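Local structure of listeriolysin O (Listeria monocytogenes, 4CDB) at residues 49-54 / 406-411; 60-65 / 400-405; 396-401 / 410-415. The protein binds cholesterol-containing host membranes and, after a major conformational change, inserts into them to form oligomeric pores that lyse the cell. One frame throughout, in Å; residues are numbered along the deposited sequence.

Contact 1: 49-54 / 406-411. With NA (sodium ion), chain I.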
loop_
_atom_site.group_PDB
_atom_site.type_symbol
_atom_site.label_atom_id
_atom_site.label_comp_id
_atom_site.label_asym_id
_atom_site.label_seq_id
_atom_site.Cartn_x
_atom_site.Cartn_y
_atom_site.Cartn_z
ATOM N N PRO A 49 19.054 -4.453 11.422
ATOM C CA PRO A 49 20.405 -4.493 10.850
ATOM C C PRO A 49 20.985 -3.092 10.690
ATOM O O PRO A 49 20.264 -2.170 10.307
ATOM C CB PRO A 49 20.186 -5.137 9.478
ATOM C CG PRO A 49 18.919 -5.919 9.622
ATOM C CD PRO A 49 18.064 -5.099 10.541
ATOM N N PRO A 50 22.285 -2.935 10.979
ATOM C CA PRO A 50 22.940 -1.624 10.946
ATOM C C PRO A 50 22.971 -1.014 9.547
ATOM O O PRO A 50 22.876 -1.729 8.550
ATOM C CB PRO A 50 24.363 -1.934 11.422
ATOM C CG PRO A 50 24.563 -3.382 11.114
ATOM C CD PRO A 50 23.223 -4.017 11.321
ATOM N N ARG A 51 23.085 0.310 9.486
ATOM C CA ARG A 51 23.239 1.012 8.217
ATOM C C ARG A 51 24.510 0.538 7.523
ATOM O O ARG A 51 25.543 0.354 8.168
ATOM C CB ARG A 51 23.302 2.524 8.454
ATOM C CG ARG A 51 23.710 3.343 7.237
ATOM C CD ARG A 51 23.700 4.839 7.538
ATOM N NE ARG A 51 24.513 5.173 8.704
ATOM C CZ ARG A 51 24.652 6.403 9.191
ATOM N NH1 ARG A 51 24.035 7.423 8.613
ATOM N NH2 ARG A 51 25.412 6.613 10.259
ATOM N N LYS A 52 24.436 0.320 6.214
ATOM C CA LYS A 52 25.619 -0.084 5.465
ATOM C C LYS A 52 25.758 0.665 4.144
ATOM O O LYS A 52 24.765 1.041 3.516
ATOM C CB LYS A 52 25.639 -1.597 5.228
ATOM C CG LYS A 52 24.714 -2.083 4.125
ATOM C CD LYS A 52 24.993 -3.544 3.794
ATOM C CE LYS A 52 24.233 -3.988 2.551
ATOM N NZ LYS A 52 24.548 -5.393 2.160
ATOM N N GLY A 53 27.002 0.883 3.738
ATOM C CA GLY A 53 27.292 1.529 2.473
ATOM C C GLY A 53 28.253 0.695 1.653
ATOM O O GLY A 53 29.207 0.127 2.188
ATOM N N TYR A 54 28.003 0.615 0.351
ATOM C CA TYR A 54 28.855 -0.165 -0.539
ATOM C C TYR A 54 28.862 0.404 -1.953
ATOM O O TYR A 54 27.998 1.200 -2.317
ATOM C CB TYR A 54 28.411 -1.629 -0.562
ATOM C CG TYR A 54 26.997 -1.839 -1.054
ATOM C CD1 TYR A 54 25.920 -1.759 -0.182
ATOM C CD2 TYR A 54 26.740 -2.126 -2.389
ATOM C CE1 TYR A 54 24.626 -1.954 -0.626
ATOM C CE2 TYR A 54 25.450 -2.323 -2.842
ATOM C CZ TYR A 54 24.397 -2.236 -1.956
ATOM O OH TYR A 54 23.110 -2.430 -2.400
ATOM N N GLY A 406 27.292 0.452 11.654
ATOM C CA GLY A 406 26.513 1.484 10.993
ATOM C C GLY A 406 27.024 2.905 11.133
ATOM O O GLY A 406 26.507 3.815 10.485
ATOM N N ASN A 407 28.034 3.106 11.971
ATOM C CA ASN A 407 28.565 4.446 12.207
ATOM C C ASN A 407 29.448 4.928 11.062
ATOM O O ASN A 407 30.102 4.127 10.397
ATOM C CB ASN A 407 29.332 4.496 13.527
ATOM C CG ASN A 407 28.448 4.203 14.722
ATOM O OD1 ASN A 407 27.252 4.495 14.708
ATOM N ND2 ASN A 407 29.032 3.626 15.764
ATOM N N GLU A 408 29.467 6.239 10.842
ATOM C CA GLU A 408 30.238 6.826 9.750
ATOM C C GLU A 408 31.745 6.798 9.986
ATOM O O GLU A 408 32.218 7.006 11.103
ATOM C CB GLU A 408 29.798 8.269 9.487
ATOM C CG GLU A 408 28.506 8.401 8.700
ATOM C CD GLU A 408 28.357 9.769 8.063
ATOM O OE1 GLU A 408 29.173 10.662 8.376
ATOM O OE2 GLU A 408 27.430 9.951 7.247
ATOM N N ILE A 409 32.491 6.538 8.917
ATOM C CA ILE A 409 33.940 6.661 8.937
ATOM C C ILE A 409 34.342 7.645 7.848
ATOM O O ILE A 409 34.120 7.390 6.664
ATOM C CB ILE A 409 34.641 5.320 8.654
ATOM C CG1 ILE A 409 33.699 4.141 8.909
ATOM C CG2 ILE A 409 35.917 5.199 9.477
ATOM C CD1 ILE A 409 34.295 2.801 8.524
ATOM N N VAL A 410 34.931 8.769 8.245
ATOM C CA VAL A 410 35.321 9.794 7.283
ATOM C C VAL A 410 36.829 9.786 7.030
ATOM O O VAL A 410 37.618 10.112 7.917
ATOM C CB VAL A 410 34.893 11.196 7.752
ATOM C CG1 VAL A 410 35.020 12.194 6.616
ATOM C CG2 VAL A 410 33.465 11.161 8.263
ATOM N N GLN A 411 37.220 9.405 5.817
ATOM C CA GLN A 411 38.623 9.417 5.419
ATOM C C GLN A 411 38.921 10.633 4.554
ATOM O O GLN A 411 38.182 10.928 3.616
ATOM C CB GLN A 411 38.976 8.147 4.640
ATOM C CG GLN A 411 39.235 6.920 5.495
ATOM C CD GLN A 411 39.488 5.675 4.662
ATOM O OE1 GLN A 411 38.787 5.416 3.683
ATOM N NE2 GLN A 411 40.499 4.903 5.043
HETATM NA NA NA I . 25.930 9.452 5.286
HETATM O O HOH W 1 25.304 9.891 8.627
#
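Arg-51 reaches over to the loop ahead of strand 408-414 and holds the carbonyl oxygen of Gly-406 side-on, with two nitrogens on one atom. Both bonds are 3.0 Å, from Arg-51 NE and Arg-51 NH2 to Gly-406 O, and both are moderately bent at the hydrogen. The oxygen lies only 6° out of the guanidinium plane, which identifies an edge-on approach; NE arrives in the carbonyl plane, NH2 tilted from it. The torsions explain this placement: CG points away from the backbone N (chi1 169°), and a bend at chi3 turns the otherwise extended chain so that its NE edge faces the carbonyl.

Arg-51 NH1 uses a water, which accepts from it at 2.8 Å and donates to Glu-408 OE2 at 2.5 Å; it also has a long, weak ion pair with Glu-64. The water thus bridges the charged ends, Arg-51 NH1 and Glu-408 OE2 being 4.4 Å apart. Glu-408 OE2 also binds the sodium ion at 2.5 Å, and Tyr-402 OH is the ion's other protein ligand. Pro-50 CB packs on Gly-406 N at 3.8 Å. Gly-406 has a positive phi, and the place a CB would take lies tight against Arg-51 N and Pro-50 CB. The arrangement, an arginine gripping a loop carbonyl beside a sodium site, lies at the surface between strand 52-56 and the hairpin 391-402/408-414.

Contact 2: 60-65 / 400-405. With NA (sodium ion), chain I.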
loop_
_atom_site.group_PDB
_atom_site.type_symbol
_atom_site.label_atom_id
_atom_site.label_comp_id
_atom_site.label_asym_id
_atom_site.label_seq_id
_atom_site.Cartn_x
_atom_site.Cartn_y
_atom_site.Cartn_z
ATOM N N TYR A 60 27.494 4.654 -5.483
ATOM C CA TYR A 60 27.702 4.206 -4.111
ATOM C C TYR A 60 26.344 4.128 -3.429
ATOM O O TYR A 60 25.588 5.105 -3.425
ATOM C CB TYR A 60 28.612 5.169 -3.352
ATOM C CG TYR A 60 29.057 4.644 -2.005
ATOM C CD1 TYR A 60 30.159 3.808 -1.898
ATOM C CD2 TYR A 60 28.376 4.985 -0.841
ATOM C CE1 TYR A 60 30.572 3.322 -0.672
ATOM C CE2 TYR A 60 28.783 4.505 0.390
ATOM C CZ TYR A 60 29.882 3.674 0.468
ATOM O OH TYR A 60 30.293 3.193 1.691
ATOM N N ILE A 61 26.032 2.968 -2.857
ATOM C CA ILE A 61 24.708 2.730 -2.291
ATOM C C ILE A 61 24.718 2.720 -0.764
ATOM O O ILE A 61 25.479 1.976 -0.140
ATOM C CB ILE A 61 24.108 1.397 -2.790
ATOM C CG1 ILE A 61 24.133 1.333 -4.318
ATOM C CG2 ILE A 61 22.686 1.224 -2.267
ATOM C CD1 ILE A 61 23.278 2.387 -4.991
ATOM N N VAL A 62 23.865 3.549 -0.169
ATOM C CA VAL A 62 23.685 3.557 1.276
ATOM C C VAL A 62 22.320 2.962 1.636
ATOM O O VAL A 62 21.286 3.437 1.167
ATOM C CB VAL A 62 23.803 4.987 1.855
ATOM C CG1 VAL A 62 23.578 4.963 3.354
ATOM C CG2 VAL A 62 25.168 5.594 1.530
ATOM N N VAL A 63 22.319 1.915 2.456
ATOM C CA VAL A 63 21.073 1.252 2.834
ATOM C C VAL A 63 20.773 1.427 4.319
ATOM O O VAL A 63 21.559 1.010 5.172
ATOM C CB VAL A 63 21.109 -0.257 2.500
ATOM C CG1 VAL A 63 19.817 -0.932 2.946
ATOM C CG2 VAL A 63 21.347 -0.470 1.011
ATOM N N GLU A 64 19.635 2.049 4.617
ATOM C CA GLU A 64 19.196 2.252 5.996
ATOM C C GLU A 64 17.948 1.432 6.325
ATOM O O GLU A 64 17.104 1.192 5.460
ATOM C CB GLU A 64 18.936 3.736 6.269
ATOM C CG GLU A 64 20.189 4.560 6.523
ATOM C CD GLU A 64 19.877 6.004 6.870
ATOM O OE1 GLU A 64 18.821 6.505 6.430
ATOM O OE2 GLU A 64 20.688 6.637 7.579
ATOM N N LYS A 65 17.845 1.005 7.580
ATOM C CA LYS A 65 16.693 0.239 8.042
ATOM C C LYS A 65 16.144 0.821 9.342
ATOM O O LYS A 65 16.908 1.221 10.222
ATOM C CB LYS A 65 17.067 -1.234 8.235
ATOM C CG LYS A 65 17.485 -1.945 6.959
ATOM C CD LYS A 65 17.817 -3.405 7.222
ATOM C CE LYS A 65 18.254 -4.115 5.952
ATOM N NZ LYS A 65 17.199 -4.080 4.901
ATOM N N VAL A 400 33.197 9.034 2.725
ATOM C CA VAL A 400 32.457 8.568 3.892
ATOM C C VAL A 400 32.025 7.110 3.767
ATOM O O VAL A 400 31.294 6.745 2.846
ATOM C CB VAL A 400 31.220 9.448 4.152
ATOM C CG1 VAL A 400 30.357 8.844 5.249
ATOM C CG2 VAL A 400 31.649 10.858 4.520
ATOM N N ASN A 401 32.488 6.283 4.701
ATOM C CA ASN A 401 32.082 4.884 4.769
ATOM C C ASN A 401 31.447 4.549 6.115
ATOM O O ASN A 401 31.241 5.434 6.946
ATOM C CB ASN A 401 33.268 3.959 4.489
ATOM C CG ASN A 401 33.781 4.087 3.070
ATOM O OD1 ASN A 401 33.318 3.392 2.165
ATOM N ND2 ASN A 401 34.739 4.983 2.867
ATOM N N TYR A 402 31.139 3.273 6.328
ATOM C CA TYR A 402 30.436 2.862 7.539
ATOM C C TYR A 402 31.061 1.626 8.177
ATOM O O TYR A 402 31.329 0.635 7.499
ATOM C CB TYR A 402 28.955 2.611 7.235
ATOM C CG TYR A 402 28.274 3.778 6.558
ATOM C CD1 TYR A 402 27.714 4.810 7.302
ATOM C CD2 TYR A 402 28.199 3.857 5.173
ATOM C CE1 TYR A 402 27.095 5.884 6.684
ATOM C CE2 TYR A 402 27.584 4.926 4.548
ATOM C CZ TYR A 402 27.034 5.937 5.308
ATOM O OH TYR A 402 26.420 7.003 4.687
ATOM N N ASP A 403 31.294 1.694 9.486
ATOM C CA ASP A 403 31.782 0.543 10.237
ATOM C C ASP A 403 30.692 -0.536 10.325
ATOM O O ASP A 403 29.530 -0.263 10.016
ATOM C CB ASP A 403 32.288 0.974 11.625
ATOM C CG ASP A 403 31.204 1.601 12.490
ATOM O OD1 ASP A 403 30.018 1.571 12.105
ATOM O OD2 ASP A 403 31.544 2.118 13.575
ATOM N N PRO A 404 31.060 -1.767 10.727
ATOM C CA PRO A 404 30.069 -2.848 10.830
ATOM C C PRO A 404 28.827 -2.527 11.664
ATOM O O PRO A 404 27.812 -3.196 11.492
ATOM C CB PRO A 404 30.862 -3.972 11.497
ATOM C CG PRO A 404 32.252 -3.774 10.991
ATOM C CD PRO A 404 32.437 -2.280 10.873
ATOM N N GLU A 405 28.901 -1.536 12.547
ATOM C CA GLU A 405 27.755 -1.191 13.387
ATOM C C GLU A 405 26.974 0.015 12.868
ATOM O O GLU A 405 26.098 0.539 13.557
ATOM C CB GLU A 405 28.184 -0.973 14.841
ATOM C CG GLU A 405 29.390 -0.067 15.007
ATOM C CD GLU A 405 30.592 -0.798 15.576
ATOM O OE1 GLU A 405 30.398 -1.777 16.329
ATOM O OE2 GLU A 405 31.732 -0.387 15.280
HETATM NA NA NA I . 25.930 9.452 5.286
HETATM O O HOH W 2 30.651 1.294 4.159
#
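This is a side-chain contact between two strands of different sheets, largely buried, where strand 59-74 of the long mixed sheet passes the end of strand 391-402 in the beta sandwich. The short strand axes come no nearer than 9.7 Å and lie at 44° to each other, a spacing too wide for backbone pairing; side chains and one water span it.

Tyr-60 and Val-62, two residues apart on one strand, both direct their CB atoms at the other segment. Tyr-60 extends away from its backbone N (chi1 -170°), which carries its hydroxyl across to Asn-401. There Tyr-60 OH lies 3.1 Å from Asn-401 OD1, with the ring and amide planes nearly perpendicular at 83°. A water ties the same hydroxyl to the backbone: it lies 3.1 Å from Tyr-60 OH and accepts from Tyr-402 N at 3.0 Å, so this peptide N-H is satisfied across the contact.

The apolar part centres on the Tyr-402 ring. Val-62 CG2 packs 3.9 Å from Tyr-402 CE2, while both valine methyls approach the hydroxyl, and the two side chains run nearly at right angles. Tyr-402 CE2 in turn meets the edge of the Tyr-60 ring. Turned to lie beside its own backbone N, the Tyr-402 ring reaches the sodium ion, which its OH binds at 2.6 Å; Glu-408 supplies the second protein ligand. Strand 362-385 pairs with 59-74, and Asn-435 touches both Tyr-60 and Asn-401. The whole is an interdomain junction of a cholesterol-dependent cytolysin, two tyrosines and a valine packed beside a sodium site.

Contact 3: 396-401 / 410-415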
loop_
_atom_site.group_PDB
_atom_site.type_symbol
_atom_site.label_atom_id
_atom_site.label_comp_id
_atom_site.label_asym_id
_atom_site.label_seq_id
_atom_site.Cartn_x
_atom_site.Cartn_y
_atom_site.Cartn_z
ATOM N N SER A 396 41.701 18.124 -2.640
ATOM C CA SER A 396 41.401 17.165 -1.582
ATOM C C SER A 396 39.898 16.946 -1.447
ATOM O O SER A 396 39.099 17.736 -1.954
ATOM C CB SER A 396 41.977 17.645 -0.247
ATOM O OG SER A 396 41.426 18.899 0.124
ATOM N N TRP A 397 39.526 15.866 -0.765
ATOM C CA TRP A 397 38.124 15.540 -0.521
ATOM C C TRP A 397 37.987 14.493 0.583
ATOM O O TRP A 397 38.975 13.887 1.003
ATOM C CB TRP A 397 37.453 15.038 -1.804
ATOM C CG TRP A 397 38.032 13.758 -2.322
ATOM C CD1 TRP A 397 37.608 12.492 -2.038
ATOM C CD2 TRP A 397 39.145 13.618 -3.212
ATOM N NE1 TRP A 397 38.388 11.573 -2.698
ATOM C CE2 TRP A 397 39.339 12.238 -3.424
ATOM C CE3 TRP A 397 39.997 14.526 -3.850
ATOM C CZ2 TRP A 397 40.350 11.746 -4.250
ATOM C CZ3 TRP A 397 40.999 14.033 -4.668
ATOM C CH2 TRP A 397 41.167 12.657 -4.860
ATOM N N ASP A 398 36.759 14.293 1.052
ATOM C CA ASP A 398 36.474 13.282 2.064
ATOM C C ASP A 398 35.664 12.139 1.467
ATOM O O ASP A 398 34.792 12.363 0.626
ATOM C CB ASP A 398 35.704 13.892 3.237
ATOM C CG ASP A 398 36.562 14.801 4.093
ATOM O OD1 ASP A 398 37.740 14.461 4.327
ATOM O OD2 ASP A 398 36.058 15.858 4.530
ATOM N N GLU A 399 35.959 10.916 1.897
ATOM C CA GLU A 399 35.171 9.751 1.508
ATOM C C GLU A 399 34.522 9.127 2.741
ATOM O O GLU A 399 35.208 8.744 3.689
ATOM C CB GLU A 399 36.036 8.728 0.769
ATOM C CG GLU A 399 36.566 9.223 -0.568
ATOM C CD GLU A 399 37.361 8.169 -1.311
ATOM O OE1 GLU A 399 37.346 6.999 -0.878
ATOM O OE2 GLU A 399 38.003 8.512 -2.326
ATOM N N VAL A 400 33.197 9.034 2.725
ATOM C CA VAL A 400 32.457 8.568 3.892
ATOM C C VAL A 400 32.025 7.110 3.767
ATOM O O VAL A 400 31.294 6.745 2.846
ATOM C CB VAL A 400 31.220 9.448 4.152
ATOM C CG1 VAL A 400 30.357 8.844 5.249
ATOM C CG2 VAL A 400 31.649 10.858 4.520
ATOM N N ASN A 401 32.488 6.283 4.701
ATOM C CA ASN A 401 32.082 4.884 4.769
ATOM C C ASN A 401 31.447 4.549 6.115
ATOM O O ASN A 401 31.241 5.434 6.946
ATOM C CB ASN A 401 33.268 3.959 4.489
ATOM C CG ASN A 401 33.781 4.087 3.070
ATOM O OD1 ASN A 401 33.318 3.392 2.165
ATOM N ND2 ASN A 401 34.739 4.983 2.867
ATOM N N VAL A 410 34.931 8.769 8.245
ATOM C CA VAL A 410 35.321 9.794 7.283
ATOM C C VAL A 410 36.829 9.786 7.030
ATOM O O VAL A 410 37.618 10.112 7.917
ATOM C CB VAL A 410 34.893 11.196 7.752
ATOM C CG1 VAL A 410 35.020 12.194 6.616
ATOM C CG2 VAL A 410 33.465 11.161 8.263
ATOM N N GLN A 411 37.220 9.405 5.817
ATOM C CA GLN A 411 38.623 9.417 5.419
ATOM C C GLN A 411 38.921 10.633 4.554
ATOM O O GLN A 411 38.182 10.928 3.616
ATOM C CB GLN A 411 38.976 8.147 4.640
ATOM C CG GLN A 411 39.235 6.920 5.495
ATOM C CD GLN A 411 39.488 5.675 4.662
ATOM O OE1 GLN A 411 38.787 5.416 3.683
ATOM N NE2 GLN A 411 40.499 4.903 5.043
ATOM N N HIS A 412 40.004 11.338 4.865
ATOM C CA HIS A 412 40.427 12.461 4.035
ATOM C C HIS A 412 41.311 11.954 2.901
ATOM O O HIS A 412 42.160 11.086 3.109
ATOM C CB HIS A 412 41.177 13.505 4.858
ATOM C CG HIS A 412 41.392 14.798 4.136
ATOM N ND1 HIS A 412 40.364 15.682 3.872
ATOM C CD2 HIS A 412 42.509 15.355 3.616
ATOM C CE1 HIS A 412 40.844 16.727 3.224
ATOM N NE2 HIS A 412 42.142 16.556 3.055
ATOM N N LYS A 413 41.112 12.494 1.704
ATOM C CA LYS A 413 41.868 12.047 0.541
ATOM C C LYS A 413 42.564 13.199 -0.177
ATOM O O LYS A 413 42.028 14.303 -0.270
ATOM C CB LYS A 413 40.960 11.283 -0.428
ATOM C CG LYS A 413 40.441 9.967 0.130
ATOM C CD LYS A 413 41.574 8.968 0.319
ATOM C CE LYS A 413 41.343 8.081 1.535
ATOM N NZ LYS A 413 40.054 7.338 1.469
ATOM N N ASN A 414 43.767 12.931 -0.674
ATOM C CA ASN A 414 44.521 13.915 -1.436
ATOM C C ASN A 414 44.862 13.407 -2.829
ATOM O O ASN A 414 45.176 12.230 -3.011
ATOM C CB ASN A 414 45.804 14.303 -0.700
ATOM C CG ASN A 414 45.554 15.271 0.437
ATOM O OD1 ASN A 414 44.884 16.288 0.264
ATOM N ND2 ASN A 414 46.087 14.956 1.611
ATOM N N TRP A 415 44.790 14.300 -3.809
ATOM C CA TRP A 415 45.203 13.975 -5.166
ATOM C C TRP A 415 46.696 13.674 -5.176
ATOM O O TRP A 415 47.479 14.350 -4.508
ATOM C CB TRP A 415 44.894 15.135 -6.112
ATOM C CG TRP A 415 45.096 14.805 -7.559
ATOM C CD1 TRP A 415 45.079 13.564 -8.130
ATOM C CD2 TRP A 415 45.354 15.730 -8.620
ATOM N NE1 TRP A 415 45.306 13.663 -9.481
ATOM C CE2 TRP A 415 45.478 14.982 -9.808
ATOM C CE3 TRP A 415 45.488 17.120 -8.682
ATOM C CZ2 TRP A 415 45.732 15.578 -11.044
ATOM C CZ3 TRP A 415 45.740 17.710 -9.909
ATOM C CH2 TRP A 415 45.859 16.940 -11.072
#
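Trp-397 and Lys-413 form one of two hydrogen-bonded pairs in this antiparallel ladder, and their side chains also meet. Lys-413 CB sits over one face of the indole, 3.7 Å from the centroid of the five-membered ring and 23° off its normal, a CH-pi contact. The backbones of the pair bond both ways: Lys-413 N to Trp-397 O at 2.6 Å, and Trp-397 N to Lys-413 O at 3.0 Å. Glu-399 and Gln-411 repeat the hydrogen-bonded pattern two residues on.

Glu-399 belongs to the same sheet face and fixes the indole. Its OE2 accepts from Trp-397 NE1 at 3.1 Å, almost straight at 173° and in the ring plane, through the anti lone pair. OE1 makes a long salt bridge, 3.6 Å to Lys-413 NZ; bends at chi2, chi3 and chi4 curl the lysine back toward it, and NZ also has a weak bond to Gln-411 OE1.

On the other face, in a non-hydrogen-bonded pair, His-412 ND1 donates to Asp-398 OD1 at 2.9 Å. The acceptor lies near the imidazole plane, yet the nitrogen comes from above the carboxylate plane. Ser-396 CB lies by the far end of the imidazole, 3.5 Å from His-412 NE2, and Asp-398 CB rests on Val-410 CG1.

The two strands form a hairpin at one side of a four-stranded antiparallel sheet: 408-414 is outermost within the chain, 391-402 is flanked by 408-414 and, also antiparallel, by 436-449, and Trp-397 and Trp-415 pack against strand 426-432 of the mixed sheet.

In the fold
From the N terminus the chain first enters contact 1 at 49-54, turns through the hairpin of strands 52-56 and 59-74, and supplies contact 2 at 60-65. Well over three hundred residues follow before it returns along 391-402. There 400-405 closes contact 2, and 406-411 closes contact 1, so the loop of contact 2 lies within that of contact 1. Contact 3 is local: 396-401 and 410-415 close a short hairpin whose loop contains Gly-406, sharing Val-400 and Asn-401 with contact 2 and Val-410 and Gln-411 with contact 1. Contacts 1 and 2, centred about 3 Å apart, share one sodium ion and join two hairpins of different sheets.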